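Local structure of LAE5 (Uncultured bacterium, 5JD3) at residues V60-A65 with P217-H222; V107-G112 with K137-L142; N114-Q119 with R170-V175; P158-I161 with E166-M169. The protein probably hydrolyses ester bonds as an esterase of the GDSL lipase/acylhydrolase family, recovered from the metagenome of a lake. All blocks are in the same frame, centred on the assembly; numbering follows the deposited sequence.

Contact 1: residues V60-A65 with P217-H222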
loop_
_atom_site.group_PDB
_atom_site.type_symbol
_atom_site.label_atom_id
_atom_site.label_comp_id
_atom_site.label_asym_id
_atom_site.label_seq_id
_atom_site.Cartn_x
_atom_site.Cartn_y
_atom_site.Cartn_z
ATOM N N VAL A 60 3.026 4.572 6.668
ATOM C CA VAL A 60 2.193 3.971 7.704
ATOM C C VAL A 60 2.400 4.696 9.031
ATOM O O VAL A 60 1.440 5.008 9.737
ATOM C CB VAL A 60 2.495 2.469 7.877
ATOM C CG1 VAL A 60 1.833 1.927 9.137
ATOM C CG2 VAL A 60 2.038 1.692 6.652
ATOM N N ALA A 61 3.659 4.974 9.357
ATOM C CA ALA A 61 3.989 5.730 10.558
ATOM C C ALA A 61 3.489 7.166 10.442
ATOM O O ALA A 61 3.115 7.787 11.436
ATOM C CB ALA A 61 5.487 5.707 10.807
ATOM N N LEU A 62 3.486 7.686 9.219
ATOM C CA LEU A 62 2.987 9.031 8.958
ATOM C C LEU A 62 1.479 9.097 9.154
ATOM O O LEU A 62 0.961 10.054 9.729
ATOM C CB LEU A 62 3.358 9.476 7.544
ATOM C CG LEU A 62 4.843 9.773 7.331
ATOM C CD1 LEU A 62 5.110 10.202 5.903
ATOM C CD2 LEU A 62 5.306 10.840 8.306
ATOM N N LEU A 63 0.780 8.072 8.672
ATOM C CA LEU A 63 -0.662 7.968 8.857
ATOM C C LEU A 63 -1.011 7.909 10.337
ATOM O O LEU A 63 -1.915 8.602 10.800
ATOM C CB LEU A 63 -1.215 6.734 8.141
ATOM C CG LEU A 63 -1.244 6.760 6.613
ATOM C CD1 LEU A 63 -1.725 5.426 6.067
ATOM C CD2 LEU A 63 -2.132 7.887 6.123
ATOM N N ASN A 64 -0.280 7.077 11.073
ATOM C CA ASN A 64 -0.513 6.903 12.500
ATOM C C ASN A 64 -0.311 8.204 13.273
ATOM O O ASN A 64 -1.102 8.542 14.153
ATOM C CB ASN A 64 0.404 5.812 13.055
ATOM C CG ASN A 64 0.058 5.426 14.478
ATOM O OD1 ASN A 64 -0.905 4.696 14.718
ATOM N ND2 ASN A 64 0.846 5.909 15.431
ATOM N N ALA A 65 0.746 8.933 12.931
ATOM C CA ALA A 65 1.038 10.209 13.574
ATOM C C ALA A 65 -0.018 11.253 13.227
ATOM O O ALA A 65 -0.496 11.981 14.097
ATOM C CB ALA A 65 2.420 10.701 13.171
ATOM N N PRO A 217 11.279 6.093 -1.434
ATOM C CA PRO A 217 11.440 7.545 -1.358
ATOM C C PRO A 217 11.926 8.022 0.004
ATOM O O PRO A 217 11.993 7.234 0.948
ATOM C CB PRO A 217 10.025 8.049 -1.626
ATOM C CG PRO A 217 9.159 7.002 -0.982
ATOM C CD PRO A 217 9.907 5.683 -1.088
ATOM N N ASN A 218 12.261 9.304 0.100
ATOM C CA ASN A 218 12.534 9.916 1.394
ATOM C C ASN A 218 11.219 10.146 2.131
ATOM O O ASN A 218 10.165 9.709 1.670
ATOM C CB ASN A 218 13.312 11.226 1.232
ATOM C CG ASN A 218 12.667 12.177 0.237
ATOM O OD1 ASN A 218 11.504 12.021 -0.133
ATOM N ND2 ASN A 218 13.428 13.176 -0.199
ATOM N N LEU A 219 11.277 10.830 3.268
ATOM C CA LEU A 219 10.077 11.054 4.069
ATOM C C LEU A 219 9.022 11.839 3.292
ATOM O O LEU A 219 7.823 11.607 3.452
ATOM C CB LEU A 219 10.422 11.784 5.366
ATOM C CG LEU A 219 9.321 11.756 6.427
ATOM C CD1 LEU A 219 9.029 10.323 6.851
ATOM C CD2 LEU A 219 9.698 12.609 7.627
ATOM N N ALA A 220 9.478 12.759 2.445
ATOM C CA ALA A 220 8.584 13.559 1.616
ATOM C C ALA A 220 7.762 12.679 0.682
ATOM O O ALA A 220 6.569 12.912 0.482
ATOM C CB ALA A 220 9.375 14.583 0.818
ATOM N N GLY A 221 8.409 11.666 0.113
ATOM C CA GLY A 221 7.739 10.734 -0.773
ATOM C C GLY A 221 6.694 9.910 -0.046
ATOM O O GLY A 221 5.614 9.652 -0.577
ATOM N N HIS A 222 7.018 9.494 1.174
ATOM C CA HIS A 222 6.075 8.745 1.996
ATOM C C HIS A 222 4.899 9.626 2.410
ATOM O O HIS A 222 3.787 9.137 2.606
ATOM C CB HIS A 222 6.770 8.172 3.232
ATOM C CG HIS A 222 7.555 6.927 2.960
ATOM N ND1 HIS A 222 6.971 5.680 2.887
ATOM C CD2 HIS A 222 8.879 6.733 2.750
ATOM C CE1 HIS A 222 7.900 4.774 2.642
ATOM N NE2 HIS A 222 9.067 5.387 2.554
#

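Contact 2: residues V107-G112 with K137-L142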
loop_
_atom_site.group_PDB
_atom_site.type_symbol
_atom_site.label_atom_id
_atom_site.label_comp_id
_atom_site.label_asym_id
_atom_site.label_seq_id
_atom_site.Cartn_x
_atom_site.Cartn_y
_atom_site.Cartn_z
ATOM N N VAL A 107 -9.035 -3.098 6.249
ATOM C CA VAL A 107 -7.787 -3.600 5.691
ATOM C C VAL A 107 -7.330 -2.737 4.523
ATOM O O VAL A 107 -8.064 -2.550 3.552
ATOM C CB VAL A 107 -7.913 -5.060 5.214
ATOM C CG1 VAL A 107 -6.678 -5.471 4.427
ATOM C CG2 VAL A 107 -8.128 -5.989 6.394
ATOM N N ALA A 108 -6.119 -2.204 4.628
ATOM C CA ALA A 108 -5.511 -1.470 3.529
ATOM C C ALA A 108 -4.397 -2.309 2.918
ATOM O O ALA A 108 -3.526 -2.810 3.629
ATOM C CB ALA A 108 -4.979 -0.129 4.004
ATOM N N MET A 109 -4.432 -2.474 1.601
ATOM C CA MET A 109 -3.432 -3.288 0.926
ATOM C C MET A 109 -2.742 -2.531 -0.199
ATOM O O MET A 109 -3.389 -1.898 -1.035
ATOM C CB MET A 109 -4.065 -4.570 0.381
ATOM C CG MET A 109 -3.140 -5.385 -0.509
ATOM S SD MET A 109 -3.760 -7.047 -0.820
ATOM C CE MET A 109 -5.472 -6.704 -1.208
ATOM N N MET A 110 -1.416 -2.599 -0.203
ATOM C CA MET A 110 -0.620 -2.015 -1.268
ATOM C C MET A 110 0.411 -3.024 -1.754
ATOM O O MET A 110 1.389 -3.311 -1.063
ATOM C CB MET A 110 0.067 -0.738 -0.792
ATOM C CG MET A 110 1.056 -0.191 -1.791
ATOM S SD MET A 110 1.836 1.329 -1.243
ATOM C CE MET A 110 3.213 1.365 -2.372
ATOM N N ILE A 111 0.183 -3.565 -2.945
ATOM C CA ILE A 111 1.044 -4.610 -3.478
ATOM C C ILE A 111 1.090 -4.532 -5.003
ATOM O O ILE A 111 0.132 -4.091 -5.641
ATOM C CB ILE A 111 0.562 -6.011 -3.022
ATOM C CG1 ILE A 111 1.681 -7.046 -3.154
ATOM C CG2 ILE A 111 -0.702 -6.432 -3.770
ATOM C CD1 ILE A 111 2.810 -6.844 -2.166
ATOM N N GLY A 112 2.214 -4.937 -5.586
ATOM C CA GLY A 112 2.359 -4.917 -7.029
ATOM C C GLY A 112 3.709 -4.424 -7.514
ATOM O O GLY A 112 4.141 -4.777 -8.611
ATOM N N LYS A 137 -5.880 -12.488 -10.468
ATOM C CA LYS A 137 -6.565 -13.620 -9.854
ATOM C C LYS A 137 -6.313 -13.695 -8.350
ATOM O O LYS A 137 -7.240 -13.907 -7.569
ATOM C CB LYS A 137 -6.128 -14.926 -10.521
ATOM C CG LYS A 137 -6.932 -16.146 -10.102
ATOM C CD LYS A 137 -7.811 -16.638 -11.242
ATOM C CE LYS A 137 -8.420 -17.995 -10.929
ATOM N NZ LYS A 137 -9.276 -18.490 -12.045
ATOM N N THR A 138 -5.058 -13.513 -7.952
ATOM C CA THR A 138 -4.683 -13.584 -6.543
ATOM C C THR A 138 -5.211 -12.384 -5.761
ATOM O O THR A 138 -5.741 -12.536 -4.661
ATOM C CB THR A 138 -3.153 -13.665 -6.371
ATOM O OG1 THR A 138 -2.632 -14.721 -7.187
ATOM C CG2 THR A 138 -2.790 -13.928 -4.918
ATOM N N LEU A 139 -5.061 -11.195 -6.336
ATOM C CA LEU A 139 -5.515 -9.962 -5.696
ATOM C C LEU A 139 -7.029 -9.960 -5.513
ATOM O O LEU A 139 -7.537 -9.582 -4.459
ATOM C CB LEU A 139 -5.084 -8.745 -6.516
ATOM C CG LEU A 139 -5.369 -7.357 -5.942
ATOM C CD1 LEU A 139 -4.549 -7.121 -4.688
ATOM C CD2 LEU A 139 -5.082 -6.287 -6.984
ATOM N N ASP A 140 -7.739 -10.385 -6.553
ATOM C CA ASP A 140 -9.195 -10.474 -6.515
ATOM C C ASP A 140 -9.651 -11.495 -5.480
ATOM O O ASP A 140 -10.665 -11.305 -4.807
ATOM C CB ASP A 140 -9.739 -10.840 -7.899
ATOM C CG ASP A 140 -11.227 -11.125 -7.887
ATOM O OD1 ASP A 140 -12.017 -10.173 -8.060
ATOM O OD2 ASP A 140 -11.608 -12.302 -7.713
ATOM N N GLU A 141 -8.941 -12.599 -5.360
ATOM C CA GLU A 141 -9.261 -13.633 -4.389
ATOM C C GLU A 141 -9.044 -13.211 -2.949
ATOM O O GLU A 141 -9.831 -13.512 -2.100
ATOM C CB GLU A 141 -8.600 -14.961 -4.732
ATOM C CG GLU A 141 -8.467 -15.991 -3.616
ATOM C CD GLU A 141 -9.772 -16.651 -3.097
ATOM O OE1 GLU A 141 -10.874 -16.526 -3.705
ATOM O OE2 GLU A 141 -9.715 -17.325 -2.045
ATOM N N LEU A 142 -7.959 -12.505 -2.692
ATOM C CA LEU A 142 -7.714 -11.995 -1.347
ATOM C C LEU A 142 -8.814 -11.027 -0.928
ATOM O O LEU A 142 -9.306 -11.075 0.200
ATOM C CB LEU A 142 -6.353 -11.303 -1.268
ATOM C CG LEU A 142 -5.114 -12.179 -1.456
ATOM C CD1 LEU A 142 -3.851 -11.336 -1.369
ATOM C CD2 LEU A 142 -5.087 -13.298 -0.427
#

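Contact 3: residues N114-Q119 with R170-V175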
loop_
_atom_site.group_PDB
_atom_site.type_symbol
_atom_site.label_atom_id
_atom_site.label_comp_id
_atom_site.label_asym_id
_atom_site.label_seq_id
_atom_site.Cartn_x
_atom_site.Cartn_y
_atom_site.Cartn_z
ATOM N N ASN A 114 6.900 -5.020 -6.390
ATOM C CA ASN A 114 7.846 -6.118 -6.556
ATOM C C ASN A 114 7.382 -7.108 -7.617
ATOM O O ASN A 114 8.197 -7.734 -8.292
ATOM C CB ASN A 114 8.066 -6.838 -5.226
ATOM C CG ASN A 114 8.790 -5.976 -4.212
ATOM O OD1 ASN A 114 9.716 -5.240 -4.554
ATOM N ND2 ASN A 114 8.367 -6.057 -2.957
ATOM N N ASP A 115 6.066 -7.242 -7.756
ATOM C CA ASP A 115 5.483 -8.089 -8.789
ATOM C C ASP A 115 5.915 -7.615 -10.172
ATOM O O ASP A 115 6.177 -8.419 -11.067
ATOM C CB ASP A 115 3.956 -8.090 -8.684
ATOM C CG ASP A 115 3.468 -8.465 -7.298
ATOM O OD1 ASP A 115 2.807 -9.517 -7.163
ATOM O OD2 ASP A 115 3.750 -7.712 -6.344
ATOM N N VAL A 116 5.996 -6.298 -10.331
ATOM C CA VAL A 116 6.410 -5.691 -11.589
ATOM C C VAL A 116 7.930 -5.572 -11.675
ATOM O O VAL A 116 8.525 -5.839 -12.720
ATOM C CB VAL A 116 5.781 -4.289 -11.765
ATOM C CG1 VAL A 116 6.342 -3.594 -12.996
ATOM C CG2 VAL A 116 4.266 -4.392 -11.847
ATOM N N TRP A 117 8.549 -5.187 -10.563
ATOM C CA TRP A 117 9.973 -4.863 -10.532
ATOM C C TRP A 117 10.875 -6.033 -10.923
ATOM O O TRP A 117 11.881 -5.841 -11.607
ATOM C CB TRP A 117 10.365 -4.363 -9.140
ATOM C CG TRP A 117 11.519 -3.410 -9.146
ATOM C CD1 TRP A 117 12.306 -3.082 -10.211
ATOM C CD2 TRP A 117 12.011 -2.653 -8.034
ATOM N NE1 TRP A 117 13.259 -2.169 -9.832
ATOM C CE2 TRP A 117 13.101 -1.890 -8.501
ATOM C CE3 TRP A 117 11.639 -2.549 -6.692
ATOM C CZ2 TRP A 117 13.821 -1.034 -7.670
ATOM C CZ3 TRP A 117 12.357 -1.699 -5.869
ATOM C CH2 TRP A 117 13.434 -0.952 -6.361
ATOM N N ARG A 118 10.517 -7.239 -10.493
ATOM C CA ARG A 118 11.347 -8.415 -10.739
ATOM C C ARG A 118 11.431 -8.767 -12.220
ATOM O O ARG A 118 12.389 -9.404 -12.662
ATOM C CB ARG A 118 10.824 -9.615 -9.948
ATOM C CG ARG A 118 10.877 -9.448 -8.434
ATOM C CD ARG A 118 12.306 -9.351 -7.908
ATOM N NE ARG A 118 12.828 -7.986 -7.950
ATOM C CZ ARG A 118 12.620 -7.077 -7.003
ATOM N NH1 ARG A 118 13.134 -5.861 -7.126
ATOM N NH2 ARG A 118 11.899 -7.383 -5.935
ATOM N N GLN A 119 10.433 -8.344 -12.987
ATOM C CA GLN A 119 10.413 -8.608 -14.419
ATOM C C GLN A 119 11.436 -7.747 -15.157
ATOM O O GLN A 119 11.679 -7.947 -16.347
ATOM C CB GLN A 119 9.014 -8.363 -14.990
ATOM C CG GLN A 119 7.912 -9.144 -14.292
ATOM C CD GLN A 119 6.538 -8.845 -14.858
ATOM O OE1 GLN A 119 6.364 -8.722 -16.071
ATOM N NE2 GLN A 119 5.549 -8.726 -13.977
ATOM N N ARG A 170 7.345 1.712 -16.135
ATOM C CA ARG A 170 6.247 2.606 -15.775
ATOM C C ARG A 170 4.958 2.172 -16.465
ATOM O O ARG A 170 3.895 2.136 -15.845
ATOM C CB ARG A 170 6.579 4.055 -16.140
ATOM C CG ARG A 170 5.398 5.011 -16.009
ATOM C CD ARG A 170 4.856 5.043 -14.586
ATOM N NE ARG A 170 3.489 5.555 -14.528
ATOM C CZ ARG A 170 3.169 6.822 -14.283
ATOM N NH1 ARG A 170 1.896 7.189 -14.249
ATOM N NH2 ARG A 170 4.119 7.724 -14.069
ATOM N N ALA A 171 5.062 1.842 -17.748
ATOM C CA ALA A 171 3.912 1.378 -18.515
ATOM C C ALA A 171 3.413 0.041 -17.984
ATOM O O ALA A 171 2.210 -0.218 -17.961
ATOM C CB ALA A 171 4.267 1.264 -19.988
ATOM N N ARG A 172 4.348 -0.805 -17.558
ATOM C CA ARG A 172 4.012 -2.095 -16.968
ATOM C C ARG A 172 3.363 -1.900 -15.604
ATOM O O ARG A 172 2.421 -2.606 -15.245
ATOM C CB ARG A 172 5.262 -2.968 -16.836
ATOM C CG ARG A 172 4.997 -4.397 -16.385
ATOM C CD ARG A 172 4.320 -5.208 -17.477
ATOM N NE ARG A 172 4.400 -6.644 -17.223
ATOM C CZ ARG A 172 3.864 -7.572 -18.009
ATOM N NH1 ARG A 172 3.205 -7.217 -19.104
ATOM N NH2 ARG A 172 3.987 -8.856 -17.701
ATOM N N MET A 173 3.877 -0.936 -14.845
ATOM C CA MET A 173 3.325 -0.620 -13.534
ATOM C C MET A 173 1.909 -0.073 -13.682
ATOM O O MET A 173 1.058 -0.282 -12.818
ATOM C CB MET A 173 4.216 0.387 -12.801
ATOM C CG MET A 173 3.909 0.530 -11.320
ATOM S SD MET A 173 4.372 -0.930 -10.364
ATOM C CE MET A 173 6.159 -0.794 -10.369
ATOM N N ASP A 174 1.667 0.625 -14.788
ATOM C CA ASP A 174 0.338 1.144 -15.096
ATOM C C ASP A 174 -0.639 0.012 -15.387
ATOM O O ASP A 174 -1.832 0.123 -15.104
ATOM C CB ASP A 174 0.395 2.104 -16.287
ATOM C CG ASP A 174 1.099 3.404 -15.956
ATOM O OD1 ASP A 174 1.133 3.777 -14.765
ATOM O OD2 ASP A 174 1.615 4.055 -16.888
ATOM N N VAL A 175 -0.128 -1.076 -15.956
ATOM C CA VAL A 175 -0.945 -2.249 -16.241
ATOM C C VAL A 175 -1.492 -2.847 -14.951
ATOM O O VAL A 175 -2.685 -3.128 -14.839
ATOM C CB VAL A 175 -0.146 -3.326 -17.004
ATOM C CG1 VAL A 175 -0.939 -4.622 -17.091
ATOM C CG2 VAL A 175 0.234 -2.828 -18.389
#

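Contact 4: residues P158-I161 with E166-M169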
loop_
_atom_site.group_PDB
_atom_site.type_symbol
_atom_site.label_atom_id
_atom_site.label_comp_id
_atom_site.label_asym_id
_atom_site.label_seq_id
_atom_site.Cartn_x
_atom_site.Cartn_y
_atom_site.Cartn_z
ATOM N N PRO A 158 -0.004 0.197 -6.831
ATOM C CA PRO A 158 1.457 0.202 -6.910
ATOM C C PRO A 158 1.915 1.391 -7.740
ATOM O O PRO A 158 1.139 1.894 -8.551
ATOM C CB PRO A 158 1.781 -1.124 -7.601
ATOM C CG PRO A 158 0.551 -1.440 -8.391
ATOM C CD PRO A 158 -0.593 -0.945 -7.553
ATOM N N TYR A 159 3.145 1.843 -7.540
ATOM C CA TYR A 159 3.614 3.018 -8.255
ATOM C C TYR A 159 5.034 2.855 -8.769
ATOM O O TYR A 159 5.774 1.967 -8.346
ATOM C CB TYR A 159 3.535 4.258 -7.356
ATOM C CG TYR A 159 4.507 4.235 -6.198
ATOM C CD1 TYR A 159 5.790 4.757 -6.329
ATOM C CD2 TYR A 159 4.146 3.692 -4.976
ATOM C CE1 TYR A 159 6.682 4.731 -5.276
ATOM C CE2 TYR A 159 5.033 3.670 -3.918
ATOM C CZ TYR A 159 6.297 4.186 -4.072
ATOM O OH TYR A 159 7.176 4.159 -3.015
ATOM N N PHE A 160 5.398 3.736 -9.693
ATOM C CA PHE A 160 6.767 3.873 -10.151
ATOM C C PHE A 160 7.045 5.364 -10.271
ATOM O O PHE A 160 6.373 6.063 -11.027
ATOM C CB PHE A 160 6.977 3.153 -11.484
ATOM C CG PHE A 160 8.419 3.034 -11.894
ATOM C CD1 PHE A 160 9.397 2.733 -10.960
ATOM C CD2 PHE A 160 8.791 3.203 -13.217
ATOM C CE1 PHE A 160 10.722 2.618 -11.336
ATOM C CE2 PHE A 160 10.115 3.088 -13.600
ATOM C CZ PHE A 160 11.082 2.795 -12.657
ATOM N N ILE A 161 8.012 5.860 -9.507
ATOM C CA ILE A 161 8.305 7.288 -9.516
ATOM C C ILE A 161 9.043 7.647 -10.803
ATOM O O ILE A 161 10.242 7.924 -10.802
ATOM C CB ILE A 161 9.126 7.711 -8.282
ATOM C CG1 ILE A 161 8.483 7.155 -7.012
ATOM C CG2 ILE A 161 9.214 9.228 -8.187
ATOM C CD1 ILE A 161 9.206 7.537 -5.738
ATOM N N GLU A 166 5.983 6.070 -21.300
ATOM C CA GLU A 166 6.340 5.017 -22.244
ATOM C C GLU A 166 7.611 4.287 -21.815
ATOM O O GLU A 166 8.213 3.554 -22.599
ATOM C CB GLU A 166 6.494 5.586 -23.659
ATOM C CG GLU A 166 7.198 6.926 -23.735
ATOM C CD GLU A 166 6.947 7.636 -25.052
ATOM O OE1 GLU A 166 6.227 7.072 -25.904
ATOM O OE2 GLU A 166 7.462 8.759 -25.234
ATOM N N ASP A 167 8.013 4.493 -20.565
ATOM C CA ASP A 167 9.068 3.686 -19.965
ATOM C C ASP A 167 8.513 2.290 -19.710
ATOM O O ASP A 167 7.408 2.147 -19.184
ATOM C CB ASP A 167 9.576 4.316 -18.666
ATOM C CG ASP A 167 10.616 3.457 -17.967
ATOM O OD1 ASP A 167 11.825 3.666 -18.208
ATOM O OD2 ASP A 167 10.227 2.575 -17.173
ATOM N N ALA A 168 9.282 1.272 -20.088
ATOM C CA ALA A 168 8.826 -0.116 -20.043
ATOM C C ALA A 168 8.273 -0.521 -18.679
ATOM O O ALA A 168 7.266 -1.223 -18.598
ATOM C CB ALA A 168 9.960 -1.048 -20.441
ATOM N N MET A 169 8.925 -0.073 -17.611
ATOM C CA MET A 169 8.499 -0.432 -16.263
ATOM C C MET A 169 7.332 0.431 -15.779
ATOM O O MET A 169 6.436 -0.060 -15.094
ATOM C CB MET A 169 9.671 -0.330 -15.285
ATOM C CG MET A 169 9.277 -0.577 -13.838
ATOM S SD MET A 169 10.637 -1.116 -12.789
ATOM C CE MET A 169 9.897 -0.895 -11.172
#

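Contact 1: residues V60-A65 with P217-H222
Leu62 pushes one of its two methyls into the first turn of helix 219-232, against backbone at least as much as side chain. Its CD1 comes to 3.5 Å from His222 C and 3.7 Å from His222 CB, while Leu219 O lies 3.9 Å from Leu62 CD1. With CG anti to the carbonyl carbon (chi1 -71°) and the chain extended beyond it, the fork of Leu62 is directed toward helix 219-232. The His222 ring turns away from this methyl, and Pro217 CG lies over one face of the His222 ring, toward its rim. In GDSL hydrolases the catalytic histidine belongs to a conserved DxxH block; here the likely counterparts, Asp213 and His216, come just before Pro217, and helix 219-232 begins a few residues later in the chain. Asn218 is the N-cap of that helix, its OD1 accepting from Gly221 N at 3.1 Å. The outer side of the contact is looser. Leu219 CD1 meets Leu62 CD2 at 4.0 Å, the two side chains crossing at a slant. Leu219 is exposed at the surface, and a bound PEG fragment lies about 4 Å from its side chain.

Contact 2: residues V107-G112 with K137-L142
Met109 and Ile111 both reach Leu139, and every contact between the two segments is apolar, made by methyl groups and one thioether sulfur. The methyl contacts centre on Leu139 CD1. Met109 CE touches it at 3.6 Å, and Ile111 CG2 lies 4.0 Å from the same Leu139 CD1, so a single methyl meets one side chain from the strand and one from the loop just after it. Met109 sends CG anti to its backbone N (chi1 172°) and stays extended until chi3 (46°), where a bend swings the terminal methyl onto the leucine. Leu139 reaches back the other way, and the two side chains slide past each other. The sulfur contacts are longer: Met109 SD stands 3.9 Å from Leu139 CD1 and 4.3 Å from Leu142 CD1, which brings the next turn of the helix into the contact. No hydrogen bond crosses the contact; polar bonds border it. Ile111 O accepts from Tyr135 OH at the start of helix 132-146, and the backbone of Met109 is hydrogen-bonded to Ile154 in the adjacent strand. All four touching residues are buried, and Leu91 and Trp95 of helix 88-100 also pack on Met109. A helix laid by leucines on the face of a parallel sheet, between strands 106-110 and 152-156 in the chain, is the classic beta-alpha-beta crossover of an alpha/beta/alpha sandwich.

Contact 3: residues N114-Q119 with R170-V175
Arg172 NH2 donates to Gln119 OE1 at 2.9 Å, in the carbonyl plane and on a lone pair, though the bond is clearly bent. A weaker bond from Arg172 NE, 3.1 Å long, reaches the same Gln119 OE1, so one oxygen takes two donors along one edge of the guanidinium. The amide stands almost upright to that group, the planes 86° apart. Its other end is held too: Gln119 NE2 donates to Asp115 O at 3.0 Å, one turn back, and is also bonded to Tyr176 OH, which together fix the rotation of the amide. A leucine here would probably take from the Arg172 guanidinium the oxygen that accepts from both NE and NH2, and leave Tyr176 OH without its amide mate. Inward from these bonds lies the packing. Arg172 starts with CG anti to the backbone N (chi1 -173°), laying that methylene 3.7 Å from Val116 CG1. Met173, bent twice along its chain, brings SD to 3.8 Å from Val116 CG2. The two short helical segments run nearly antiparallel, at 147° and 9.7 Å between axes. Helix 113-121 directly follows strand 106-110, and Arg172 also packs on Pro132, at the start of helix 132-146, the next helix in the chain.

Contact 4: residues P158-I161 with E166-M169
Phe160 receives Met169 over one face of its ring and Asp167 at the edge. Met169 CG stands 3.9 Å from the ring centroid, only 14° off the normal, in a CH-pi contact; its SD follows at 4.2 Å from the same Phe160 centroid, a Met-aromatic contact. The extended thioether thus runs across the ring, ending with Met169 CE 3.6 Å from Phe160 CE1. At the rim, Asp167 OD2 lies near the ring plane, 3.6 Å from Phe160 CE2, with the carboxylate turned 39° against the ring. The same oxygen caps helix 168-187: Asp167, the N-cap, takes Met169 N at 3.0 Å from above its carboxylate plane, and Arg170 N besides. Packing of the ring on Met169 and on the capping Asp167 joins the N-terminal turn of this helix to the loop that leaves strand 152-156. Phe160 points its ring there with CG anti to the backbone N (chi1 -169°), and Met173, Arg214 and Ile215 pack around it. Replacing it by alanine is likely to open a gap over the Met169 thioether and leave that chain less firmly held. Trp117 and Phe120 of helix 113-121 also touch Met169.

In the fold
Contacts 2, 3 and 4 follow one region of the chain, from strand 106-110 through helices 113-121 and 132-146 to the loop after strand 152-156 and into helix 168-187. Contacts 3 and 4 share that last helix; their centres are 6 Å apart, and Met169 CE of one touches Trp117 CD1 of the other. Contact 2 lies about 15 Å from contact 3, centre to centre, and the two interlock along the chain. Contact 1 spans all of these in sequence. It sits across the chain's centre from contact 2 and joins the C-terminal helix, which follows the probable catalytic histidine, to helix 59-70; Pro217, just before the C-terminal helix, touches Tyr159 of contact 4.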